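Local coordinates for protein YcaO (Methanopyrus kandleri, PDB 6CIB) that binds ADP and magnesium and probably uses ATP to activate peptide backbone amides in ribosomal peptide thioamidation, at residues Asp40-Ile45 with Gln254-Ala259. Sequence-based numbering, arbitrary orientation.
Sequences DRVGPI and QGLSMA. With OXM (oxamic acid), chain I.
D40 and S257 tie the end of strand 34-42 to helix 241-260 through one short hydrogen bond: the hydroxyl OG of S257 donates to OD2 of D40 over 2.6 Å. The hydroxyl meets the anti side of the carboxylate, 18° out of its plane. The CB bond of S257 points toward the strand, and with OG anti to the backbone N (chi1 169°) the hydroxyl meets the D40 carboxylate. A water donates hydrogen bonds to D40 OD2 and to the backbone O of S257, its oxygen 3.0 Å from that S257 O, closing a small bridged ring beside the direct bond. The other carboxylate oxygen, OD1, forms a salt bridge with R261, so both oxygens are engaged. Were D40 an alanine, the S257 hydroxyl would probably lose its OD2 acceptor, R261 its OD1 charge partner and the water one anchor. Two residues on, V42 spreads its methyls over the helix. CG2 rests 3.9 Å from CB of S257, while CG1, anti to the backbone N, reaches CD1 of L256 at 3.9 Å, the two side chains crossing at about a right angle. The CB bond of R41 points away from the helix, and NH1 donates to O3 of the oxamic acid, 2.9 Å away and nearly straight at 165°, in the guanidinium plane; R68 binds the same ligand. The type II' turn V42-I45, with G43 at positive phi, is the two-residue loop of a beta hairpin joining strands 34-42 and 45-54. The whole is an edge strand of a three-stranded antiparallel sheet packed on a helix in this YcaO fold, with the S257 side chain about 12 Å from the bound ADP.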
loop_
_atom_site.group_PDB
_atom_site.type_symbol
_atom_site.label_atom_id
_atom_site.label_comp_id
_atom_site.label_asym_id
_atom_site.label_seq_id
_atom_site.Cartn_x
_atom_site.Cartn_y
_atom_site.Cartn_z
ATOM N N ASP A 40 -0.235 20.635 2.749
ATOM C CA ASP A 40 1.216 20.809 2.799
ATOM C C ASP A 40 1.782 20.745 1.385
ATOM O O ASP A 40 1.101 20.317 0.459
ATOM C CB ASP A 40 1.854 19.722 3.685
ATOM C CG ASP A 40 1.629 19.965 5.190
ATOM O OD1 ASP A 40 1.014 20.992 5.559
ATOM O OD2 ASP A 40 2.065 19.117 6.010
ATOM N N ARG A 41 3.017 21.186 1.223
ATOM C CA ARG A 41 3.765 20.933 0.001
ATOM C C ARG A 41 5.198 20.626 0.407
ATOM O O ARG A 41 5.868 21.449 1.041
ATOM C CB ARG A 41 3.694 22.125 -0.967
ATOM C CG ARG A 41 3.924 21.774 -2.449
ATOM C CD ARG A 41 3.681 22.956 -3.406
ATOM N NE ARG A 41 4.337 24.132 -2.869
ATOM C CZ ARG A 41 3.744 25.227 -2.410
ATOM N NH1 ARG A 41 2.428 25.409 -2.498
ATOM N NH2 ARG A 41 4.509 26.168 -1.895
ATOM N N VAL A 42 5.659 19.431 0.062
ATOM C CA VAL A 42 7.014 19.018 0.413
ATOM C C VAL A 42 7.822 19.055 -0.873
ATOM O O VAL A 42 7.608 18.233 -1.779
ATOM C CB VAL A 42 7.043 17.635 1.110
ATOM C CG1 VAL A 42 8.473 17.196 1.391
ATOM C CG2 VAL A 42 6.237 17.679 2.408
ATOM N N GLY A 43 8.730 20.031 -0.946
ATOM C CA GLY A 43 9.362 20.437 -2.208
ATOM C C GLY A 43 8.252 20.709 -3.206
ATOM O O GLY A 43 7.368 21.523 -2.918
ATOM N N PRO A 44 8.239 19.980 -4.340
ATOM C CA PRO A 44 7.176 20.177 -5.330
ATOM C C PRO A 44 5.914 19.334 -5.089
ATOM O O PRO A 44 4.964 19.461 -5.864
ATOM C CB PRO A 44 7.848 19.731 -6.627
ATOM C CG PRO A 44 8.740 18.611 -6.193
ATOM C CD PRO A 44 9.215 18.962 -4.797
ATOM N N ILE A 45 5.901 18.488 -4.049
ATOM C CA ILE A 45 4.819 17.506 -3.861
ATOM C C ILE A 45 3.724 17.974 -2.893
ATOM O O ILE A 45 3.992 18.193 -1.706
ATOM C CB ILE A 45 5.339 16.099 -3.422
ATOM C CG1 ILE A 45 6.333 15.515 -4.452
ATOM C CG2 ILE A 45 4.172 15.138 -3.154
ATOM C CD1 ILE A 45 5.824 15.461 -5.890
ATOM N N GLN A 254 5.101 12.399 1.680
ATOM C CA GLN A 254 4.080 12.160 2.691
ATOM C C GLN A 254 4.690 11.948 4.086
ATOM O O GLN A 254 4.228 12.550 5.070
ATOM C CB GLN A 254 3.226 10.958 2.301
ATOM C CG GLN A 254 2.057 10.674 3.236
ATOM C CD GLN A 254 1.114 9.638 2.658
ATOM O OE1 GLN A 254 -0.002 9.959 2.248
ATOM N NE2 GLN A 254 1.569 8.403 2.584
ATOM N N GLY A 255 5.725 11.105 4.145
ATOM C CA GLY A 255 6.462 10.831 5.382
ATOM C C GLY A 255 7.037 12.093 6.008
ATOM O O GLY A 255 6.908 12.300 7.215
ATOM N N LEU A 256 7.645 12.944 5.178
ATOM C CA LEU A 256 8.227 14.203 5.645
ATOM C C LEU A 256 7.201 15.192 6.149
ATOM O O LEU A 256 7.441 15.872 7.157
ATOM C CB LEU A 256 9.115 14.841 4.570
ATOM C CG LEU A 256 10.361 14.037 4.181
ATOM C CD1 LEU A 256 11.004 14.586 2.919
ATOM C CD2 LEU A 256 11.351 13.988 5.334
ATOM N N SER A 257 6.055 15.264 5.466
ATOM C CA SER A 257 4.930 16.076 5.925
ATOM C C SER A 257 4.477 15.649 7.321
ATOM O O SER A 257 4.299 16.500 8.201
ATOM C CB SER A 257 3.764 16.008 4.933
ATOM O OG SER A 257 2.595 16.585 5.487
HETATM N N MSE A 258 4.319 14.337 7.516
HETATM C CA MSE A 258 3.895 13.756 8.802
HETATM C C MSE A 258 4.869 14.020 9.920
HETATM O O MSE A 258 4.456 14.379 11.037
HETATM C CB MSE A 258 3.773 12.234 8.709
HETATM C CG MSE A 258 2.887 11.766 7.575
HETATM SE SE MSE A 258 1.023 12.110 8.058
HETATM C CE MSE A 258 0.714 10.167 7.884
ATOM N N ALA A 259 6.161 13.829 9.638
ATOM C CA ALA A 259 7.209 14.012 10.644
ATOM C C ALA A 259 7.299 15.479 11.079
ATOM O O ALA A 259 7.440 15.765 12.265
ATOM C CB ALA A 259 8.549 13.503 10.126
HETATM C C1 OXM I . -0.546 25.361 -5.118
HETATM N N1 OXM I . 0.371 26.241 -4.728
HETATM O O1 OXM I . -1.332 25.596 -6.036
HETATM C C2 OXM I . -0.606 24.074 -4.421
HETATM O O2 OXM I . -1.634 23.369 -4.533
HETATM O O3 OXM I . 0.375 23.714 -3.729
HETATM O O HOH W 1 4.284 19.309 7.276
#